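Local coordinates for uncharacterized protein (Xanthomonas campestris pv. vesicatoria, PDB 4FC9) that is secreted into plant host cells as the type III effector XopL, whose all-helical, bilobal C-terminal domain probably acts as an E3 ubiquitin ligase, at residues Leu94-Asp99 with His172-Ala177; Ser98-Pro103 with Arg165-His170. All coordinates share one frame; numbering follows the deposited sequence. Where two conformers were deposited one is given.

In the fold
Contacts 1 and 2 are successive grips of helix 91-101 on one end of helix 152-171 and the loop that follows it, with centres about 6 Å apart. Contact 1 is polar and lies nearer the periphery, its centre about 13 Å from that of the chain; contact 2 is apolar, about 10 Å from the same point. Two links join them, one of packing and one a salt bridge. Arg-96 CB of contact 1 packs at 3.6 Å on CD1 of Ile-168, a residue of contact 2, and Arg-176 NH1, in the loop, makes a 2.6 Å salt bridge to Glu-166 OE1, tying the loop to the helix it follows. All four segments belong to the C-terminal domain of the effector.

Contact 1 of 2, residues Leu94-Asp99 with His172-Ala177; sequences LQRVSD and HPQDRA
Arg-96 on helix 91-101 reaches across to Asp-175 and His-172, in the turn that follows helix 152-171. The chain of Arg-96 first bends, with chi2 at -64°, and then runs out to an extended end that sets NE and NH1 side by side toward the Asp-175 carboxylate. The grip is side-on and twofold: NE of Arg-96 donates to OD1 of Asp-175 at 2.6 Å, and NH1 of Arg-96 to OD2 of Asp-175 at 3.0 Å. Both oxygens are met on their syn side, but the two flat groups are twisted 47° apart. Asp-175 is buried, and an arginine suits it because two N-H groups can serve both oxygens at once.

The arrangement joins a helix to a post-helical 3-10 turn, residues 173-175, in this all-helical domain. His-172, the first residue to leave helical geometry, stacks its imidazole flat on one face of the same guanidinium, centres 3.7 Å apart and planes 12° apart. A weak bond from ND1 to the carbonyl of Ile-168 helps to fix the ring's rotation.

One turn beyond Arg-96, Asp-99 brings OD2 to 5.7 Å from His-172 NE2, too far for a bond; its charge may offset part of that of the stacked guanidinium, which would work against protonation of the imidazole.

Contact 2 of 2, residues Ser98-Pro103 with Arg165-His170; sequences SDMAGP and RELIVH
Met-100, present as selenomethionine, reaches from helix 91-101 to Leu-167 and Ile-168 on helix 152-171. The backbones are closest at Met-100 and Ile-168, whose CA atoms lie 7.8 Å apart, and a long, unbranched side chain is well suited to filling that separation. Its CB leaves the helix toward the other segment, and CB and CG serve as the stem that carries the heavier end across. The SE atom is the first to come near, 4.3 Å from Leu-167 CB. The chain bends at chi2 (-148°) and again about the CG-SE bond (chi3 -56°), which brings the terminal CE against both partners: 4.1 Å from Leu-167 CB and 3.9 Å from Ile-168 CG1. Two conformers of Met-100 were deposited and these distances belong to one of them, so the exact position of the tip is doubtful.

Leu-167 is crossed at about a right angle and is met chiefly at its CB, while the Leu-167 side chain also touches Leu-34 of helix 32-49. Ile-168, buried, presents the side of its CG1 to the methyl; branching at CB lets it fill space close to its own helix. No hydrogen bond crosses here, as fits this wholly apolar meeting.

Just past Met-100 the helix stops. Gly-102 leaves it with a positive phi of 84°, and its carbonyl oxygen accepts a bond from Trp-125 NE1. Helix 91-101 lies against helix 112-129, where Met-100 and Ala-101 touch Gln-128, and against helix 152-171, where Phe-93 and Arg-96 also touch Ile-168; helix 152-171 in turn meets helix 32-49 through Glu-166, Leu-167 and His-170.

Contact 1 of 2, residues Leu94-Asp99 with His172-Ala177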
ATOM      1  N   LEU A  94      -8.537  -6.641  -4.639  1.00 24.14           N
ATOM      2  CA  LEU A  94      -9.425  -5.867  -3.778  1.00 25.94           C
ATOM      3  C   LEU A  94     -10.090  -6.748  -2.725  1.00 25.88           C
ATOM      4  O   LEU A  94     -10.310  -6.321  -1.590  1.00 26.61           O
ATOM      5  CB  LEU A  94     -10.465  -5.126  -4.619  1.00 26.48           C
ATOM      6  CG  LEU A  94      -9.860  -4.138  -5.622  1.00 25.01           C
ATOM      7  CD1 LEU A  94     -10.923  -3.589  -6.565  1.00 25.67           C
ATOM      8  CD2 LEU A  94      -9.138  -3.005  -4.896  1.00 22.37           C
ATOM      9  N   GLN A  95     -10.393  -7.985  -3.105  1.00 26.23           N
ATOM     10  CA  GLN A  95     -10.941  -8.962  -2.171  1.00 29.54           C
ATOM     11  C   GLN A  95      -9.952  -9.238  -1.038  1.00 29.67           C
ATOM     12  O   GLN A  95     -10.346  -9.298   0.124  1.00 33.68           O
ATOM     13  CB  GLN A  95     -11.288 -10.264  -2.894  1.00 33.13           C
ATOM     14  CG  GLN A  95     -12.375 -11.094  -2.222  1.00 45.25           C
ATOM     15  CD  GLN A  95     -13.785 -10.639  -2.574  1.00 50.48           C
ATOM     16  OE1 GLN A  95     -14.362 -11.066  -3.581  1.00 49.11           O
ATOM     17  NE2 GLN A  95     -14.353  -9.779  -1.735  1.00 51.29           N
ATOM     18  N   ARG A  96      -8.672  -9.395  -1.372  1.00 33.07           N
ATOM     19  CA  ARG A  96      -7.637  -9.644  -0.363  1.00 31.70           C
ATOM     20  C   ARG A  96      -7.468  -8.458   0.578  1.00 27.12           C
ATOM     21  O   ARG A  96      -7.237  -8.631   1.779  1.00 30.56           O
ATOM     22  CB  ARG A  96      -6.292  -9.976  -1.014  1.00 24.81           C
ATOM     23  CG  ARG A  96      -6.254 -11.302  -1.740  1.00 26.17           C
ATOM     24  CD  ARG A  96      -6.461 -12.467  -0.792  1.00 28.10           C
ATOM     25  NE  ARG A  96      -6.042 -13.724  -1.404  1.00 29.86           N
ATOM     26  CZ  ARG A  96      -6.381 -14.927  -0.956  1.00 35.73           C
ATOM     27  NH1 ARG A  96      -5.948 -16.018  -1.576  1.00 38.73           N
ATOM     28  NH2 ARG A  96      -7.157 -15.040   0.111  1.00 34.81           N
ATOM     29  N   VAL A  97      -7.569  -7.256   0.027  1.00 24.56           N
ATOM     30  CA  VAL A  97      -7.477  -6.057   0.842  1.00 26.39           C
ATOM     31  C   VAL A  97      -8.611  -6.035   1.861  1.00 28.38           C
ATOM     32  O   VAL A  97      -8.389  -5.740   3.035  1.00 31.76           O
ATOM     33  CB  VAL A  97      -7.512  -4.779  -0.014  1.00 27.36           C
ATOM     34  CG1 VAL A  97      -7.596  -3.541   0.875  1.00 26.01           C
ATOM     35  CG2 VAL A  97      -6.295  -4.714  -0.920  1.00 24.16           C
ATOM     36  N   SER A  98      -9.821  -6.365   1.414  1.00 29.52           N
ATOM     37  CA  SER A  98     -10.973  -6.423   2.309  1.00 29.27           C
ATOM     38  C   SER A  98     -10.798  -7.504   3.358  1.00 32.32           C
ATOM     39  O   SER A  98     -11.210  -7.336   4.508  1.00 36.84           O
ATOM     40  CB  SER A  98     -12.258  -6.691   1.530  1.00 35.40           C
ATOM     41  OG  SER A  98     -12.718  -5.514   0.900  1.00 42.05           O
ATOM     42  N   ASP A  99     -10.193  -8.617   2.956  1.00 30.36           N
ATOM     43  CA  ASP A  99      -9.972  -9.723   3.873  1.00 33.11           C
ATOM     44  C   ASP A  99      -9.024  -9.322   4.987  1.00 34.15           C
ATOM     45  O   ASP A  99      -9.217  -9.692   6.143  1.00 35.73           O
ATOM     46  CB  ASP A  99      -9.424 -10.941   3.136  1.00 37.58           C
ATOM     47  CG  ASP A  99     -10.448 -11.573   2.222  1.00 43.68           C
ATOM     48  OD1 ASP A  99     -11.630 -11.166   2.278  1.00 42.82           O
ATOM     49  OD2 ASP A  99     -10.070 -12.483   1.454  1.00 46.71           O
ATOM     50  N   HIS A 172      -0.969 -15.278   2.065  1.00 33.25           N
ATOM     51  CA  HIS A 172      -1.414 -16.299   1.118  1.00 34.40           C
ATOM     52  C   HIS A 172      -0.385 -16.507   0.020  1.00 33.17           C
ATOM     53  O   HIS A 172      -0.513 -15.943  -1.065  1.00 32.45           O
ATOM     54  CB  HIS A 172      -2.747 -15.901   0.490  1.00 38.66           C
ATOM     55  CG  HIS A 172      -3.763 -15.441   1.486  1.00 38.97           C
ATOM     56  ND1 HIS A 172      -3.927 -14.115   1.821  1.00 40.75           N
ATOM     57  CD2 HIS A 172      -4.652 -16.133   2.236  1.00 38.83           C
ATOM     58  CE1 HIS A 172      -4.882 -14.007   2.727  1.00 38.19           C
ATOM     59  NE2 HIS A 172      -5.337 -15.217   2.997  1.00 40.24           N
ATOM     60  N   PRO A 173       0.639 -17.323   0.299  1.00 32.89           N
ATOM     61  CA  PRO A 173       1.776 -17.529  -0.604  1.00 32.91           C
ATOM     62  C   PRO A 173       1.387 -17.925  -2.034  1.00 34.71           C
ATOM     63  O   PRO A 173       2.094 -17.563  -2.972  1.00 36.52           O
ATOM     64  CB  PRO A 173       2.563 -18.641   0.092  1.00 33.91           C
ATOM     65  CG  PRO A 173       2.263 -18.437   1.536  1.00 33.19           C
ATOM     66  CD  PRO A 173       0.812 -18.051   1.568  1.00 32.59           C
ATOM     67  N   GLN A 174       0.268 -18.626  -2.197  1.00 37.60           N
ATOM     68  CA  GLN A 174      -0.196 -19.041  -3.522  1.00 40.40           C
ATOM     69  C   GLN A 174      -0.604 -17.855  -4.396  1.00 42.61           C
ATOM     70  O   GLN A 174      -0.766 -17.996  -5.612  1.00 45.77           O
ATOM     71  CB  GLN A 174      -1.366 -20.022  -3.405  1.00 44.67           C
ATOM     72  CG  GLN A 174      -2.694 -19.382  -3.025  1.00 49.27           C
ATOM     73  CD  GLN A 174      -2.872 -19.219  -1.524  1.00 53.81           C
ATOM     74  OE1 GLN A 174      -1.909 -19.274  -0.759  1.00 53.67           O
ATOM     75  NE2 GLN A 174      -4.115 -19.023  -1.097  1.00 54.40           N
ATOM     76  N   ASP A 175      -0.778 -16.693  -3.768  1.00 37.80           N
ATOM     77  CA  ASP A 175      -1.143 -15.473  -4.480  1.00 34.80           C
ATOM     78  C   ASP A 175       0.064 -14.838  -5.167  1.00 35.81           C
ATOM     79  O   ASP A 175      -0.080 -13.867  -5.906  1.00 35.43           O
ATOM     80  CB  ASP A 175      -1.786 -14.460  -3.528  1.00 34.63           C
ATOM     81  CG  ASP A 175      -3.279 -14.680  -3.352  1.00 38.84           C
ATOM     82  OD1 ASP A 175      -3.980 -13.710  -3.000  1.00 41.28           O
ATOM     83  OD2 ASP A 175      -3.757 -15.812  -3.565  1.00 43.70           O
ATOM     84  N   ARG A 176       1.253 -15.384  -4.915  1.00 34.42           N
ATOM     85  CA  ARG A 176       2.472 -14.863  -5.518  1.00 32.35           C
ATOM     86  C   ARG A 176       2.416 -14.969  -7.037  1.00 39.11           C
ATOM     87  O   ARG A 176       2.912 -14.094  -7.750  1.00 43.60           O
ATOM     88  CB  ARG A 176       3.708 -15.587  -4.973  1.00 34.00           C
ATOM     89  CG  ARG A 176       5.016 -15.206  -5.665  1.00 35.23           C
ATOM     90  CD  ARG A 176       5.205 -13.692  -5.716  1.00 37.91           C
ATOM     91  NE  ARG A 176       5.847 -13.164  -4.520  1.00 39.00           N
ATOM     92  CZ  ARG A 176       5.798 -11.891  -4.150  1.00 31.84           C
ATOM     93  NH1 ARG A 176       6.423 -11.499  -3.051  1.00 34.99           N
ATOM     94  NH2 ARG A 176       5.123 -11.009  -4.874  1.00 29.55           N
ATOM     95  N   ALA A 177       1.804 -16.037  -7.534  1.00 42.92           N
ATOM     96  CA  ALA A 177       1.679 -16.218  -8.972  1.00 42.25           C
ATOM     97  C   ALA A 177       0.858 -15.091  -9.587  1.00 41.63           C
ATOM     98  O   ALA A 177       1.104 -14.687 -10.722  1.00 48.69           O
ATOM     99  CB  ALA A 177       1.061 -17.564  -9.287  1.00 43.17           C
TER

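Contact 2 of 2, residues Ser98-Pro103 with Arg165-His170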
ATOM      1  N   SER A  98      -9.821  -6.365   1.414  1.00 29.52           N
ATOM      2  CA  SER A  98     -10.973  -6.423   2.309  1.00 29.27           C
ATOM      3  C   SER A  98     -10.798  -7.504   3.358  1.00 32.32           C
ATOM      4  O   SER A  98     -11.210  -7.336   4.508  1.00 36.84           O
ATOM      5  CB  SER A  98     -12.258  -6.691   1.530  1.00 35.40           C
ATOM      6  OG  SER A  98     -12.718  -5.514   0.900  1.00 42.05           O
ATOM      7  N   ASP A  99     -10.193  -8.617   2.956  1.00 30.36           N
ATOM      8  CA  ASP A  99      -9.972  -9.723   3.873  1.00 33.11           C
ATOM      9  C   ASP A  99      -9.024  -9.322   4.987  1.00 34.15           C
ATOM     10  O   ASP A  99      -9.217  -9.692   6.143  1.00 35.73           O
ATOM     11  CB  ASP A  99      -9.424 -10.941   3.136  1.00 37.58           C
ATOM     12  CG  ASP A  99     -10.448 -11.573   2.222  1.00 43.68           C
ATOM     13  OD1 ASP A  99     -11.630 -11.166   2.278  1.00 42.82           O
ATOM     14  OD2 ASP A  99     -10.070 -12.483   1.454  1.00 46.71           O
HETATM   15  N   MSE A 100      -7.995  -8.563   4.627  0.57 33.12           N
HETATM   16  CA  MSE A 100      -7.010  -8.114   5.598  0.57 33.11           C
HETATM   17  C   MSE A 100      -7.603  -7.040   6.498  0.57 32.04           C
HETATM   18  O   MSE A 100      -7.469  -7.098   7.720  0.57 34.69           O
HETATM   19  CB  MSE A 100      -5.762  -7.580   4.897  0.57 33.99           C
HETATM   20  CG  MSE A 100      -4.461  -8.088   5.505  0.57 37.10           C
HETATM   21 SE   MSE A 100      -2.996  -6.809   5.367  0.57102.48          SE
HETATM   22  CE  MSE A 100      -3.002  -6.542   3.437  0.57 25.33           C
ATOM     23  N   ALA A 101      -8.260  -6.062   5.886  1.00 27.96           N
ATOM     24  CA  ALA A 101      -8.853  -4.957   6.626  1.00 27.90           C
ATOM     25  C   ALA A 101     -10.012  -5.454   7.475  1.00 31.88           C
ATOM     26  O   ALA A 101     -10.281  -4.924   8.555  1.00 31.85           O
ATOM     27  CB  ALA A 101      -9.322  -3.872   5.679  1.00 25.10           C
ATOM     28  N   GLY A 102     -10.695  -6.479   6.981  1.00 39.25           N
ATOM     29  CA  GLY A 102     -11.860  -7.012   7.661  1.00 39.05           C
ATOM     30  C   GLY A 102     -13.089  -6.208   7.303  1.00 37.75           C
ATOM     31  O   GLY A 102     -13.021  -5.311   6.464  1.00 41.84           O
ATOM     32  N   PRO A 103     -14.223  -6.526   7.933  1.00 32.50           N
ATOM     33  CA  PRO A 103     -15.474  -5.807   7.689  1.00 32.94           C
ATOM     34  C   PRO A 103     -15.463  -4.455   8.384  1.00 35.10           C
ATOM     35  O   PRO A 103     -14.548  -4.179   9.163  1.00 38.78           O
ATOM     36  CB  PRO A 103     -16.516  -6.713   8.341  1.00 37.90           C
ATOM     37  CG  PRO A 103     -15.776  -7.369   9.452  1.00 36.38           C
ATOM     38  CD  PRO A 103     -14.388  -7.601   8.923  1.00 34.80           C
ATOM     39  N   ARG A 165       0.674  -5.517  -1.195  1.00 19.21           N
ATOM     40  CA  ARG A 165       0.690  -6.737  -1.995  1.00 20.41           C
ATOM     41  C   ARG A 165       1.661  -7.771  -1.426  1.00 24.00           C
ATOM     42  O   ARG A 165       1.427  -8.974  -1.528  1.00 26.85           O
ATOM     43  CB  ARG A 165       0.981  -6.434  -3.476  1.00 20.76           C
ATOM     44  CG  ARG A 165       2.388  -5.956  -3.768  1.00 22.40           C
ATOM     45  CD  ARG A 165       2.510  -5.306  -5.148  1.00 21.33           C
ATOM     46  NE  ARG A 165       2.196  -6.200  -6.265  1.00 25.95           N
ATOM     47  CZ  ARG A 165       3.032  -7.108  -6.766  1.00 29.05           C
ATOM     48  NH1 ARG A 165       4.236  -7.279  -6.237  1.00 27.77           N
ATOM     49  NH2 ARG A 165       2.657  -7.859  -7.790  1.00 30.40           N
ATOM     50  N   GLU A 166       2.737  -7.306  -0.799  1.00 22.00           N
ATOM     51  CA  GLU A 166       3.676  -8.220  -0.167  1.00 21.44           C
ATOM     52  C   GLU A 166       3.097  -8.826   1.118  1.00 20.59           C
ATOM     53  O   GLU A 166       3.384  -9.974   1.452  1.00 24.55           O
ATOM     54  CB  GLU A 166       5.022  -7.535   0.093  1.00 23.48           C
ATOM     55  CG  GLU A 166       5.753  -7.112  -1.183  1.00 25.60           C
ATOM     56  CD  GLU A 166       5.980  -8.264  -2.146  1.00 27.32           C
ATOM     57  OE1 GLU A 166       6.506  -9.307  -1.703  1.00 31.24           O
ATOM     58  OE2 GLU A 166       5.628  -8.129  -3.340  1.00 24.55           O
ATOM     59  N   LEU A 167       2.275  -8.061   1.831  1.00 20.32           N
ATOM     60  CA  LEU A 167       1.592  -8.588   3.011  1.00 23.08           C
ATOM     61  C   LEU A 167       0.532  -9.623   2.621  1.00 26.19           C
ATOM     62  O   LEU A 167       0.348 -10.630   3.309  1.00 28.36           O
ATOM     63  CB  LEU A 167       0.978  -7.458   3.848  1.00 20.32           C
ATOM     64  CG  LEU A 167       1.961  -6.544   4.592  1.00 18.26           C
ATOM     65  CD1 LEU A 167       1.236  -5.373   5.236  1.00 18.60           C
ATOM     66  CD2 LEU A 167       2.751  -7.316   5.640  1.00 21.88           C
ATOM     67  N   ILE A 168      -0.155  -9.375   1.508  1.00 26.08           N
ATOM     68  CA  ILE A 168      -1.127 -10.325   0.974  1.00 26.77           C
ATOM     69  C   ILE A 168      -0.462 -11.657   0.630  1.00 28.24           C
ATOM     70  O   ILE A 168      -0.970 -12.720   0.985  1.00 29.73           O
ATOM     71  CB  ILE A 168      -1.852  -9.752  -0.267  1.00 24.43           C
ATOM     72  CG1 ILE A 168      -2.830  -8.655   0.155  1.00 23.51           C
ATOM     73  CG2 ILE A 168      -2.584 -10.847  -1.016  1.00 27.58           C
ATOM     74  CD1 ILE A 168      -3.387  -7.841  -0.994  1.00 23.28           C
ATOM     75  N   VAL A 169       0.687 -11.592  -0.040  1.00 30.35           N
ATOM     76  CA  VAL A 169       1.411 -12.792  -0.454  1.00 27.41           C
ATOM     77  C   VAL A 169       2.030 -13.537   0.728  1.00 26.47           C
ATOM     78  O   VAL A 169       2.140 -14.761   0.717  1.00 28.15           O
ATOM     79  CB  VAL A 169       2.489 -12.454  -1.504  1.00 30.01           C
ATOM     80  CG1 VAL A 169       3.365 -13.661  -1.808  1.00 31.29           C
ATOM     81  CG2 VAL A 169       1.828 -11.941  -2.770  1.00 29.34           C
ATOM     82  N   HIS A 170       2.421 -12.803   1.760  1.00 25.85           N
ATOM     83  CA  HIS A 170       2.936 -13.453   2.952  1.00 26.15           C
ATOM     84  C   HIS A 170       1.838 -14.272   3.616  1.00 28.88           C
ATOM     85  O   HIS A 170       2.061 -15.402   4.058  1.00 31.81           O
ATOM     86  CB  HIS A 170       3.480 -12.436   3.948  1.00 28.04           C
ATOM     87  CG  HIS A 170       4.153 -13.069   5.122  1.00 34.10           C
ATOM     88  ND1 HIS A 170       3.476 -13.412   6.270  1.00 40.15           N
ATOM     89  CD2 HIS A 170       5.436 -13.462   5.308  1.00 37.44           C
ATOM     90  CE1 HIS A 170       4.316 -13.977   7.121  1.00 44.90           C
ATOM     91  NE2 HIS A 170       5.513 -14.014   6.561  1.00 42.12           N
TER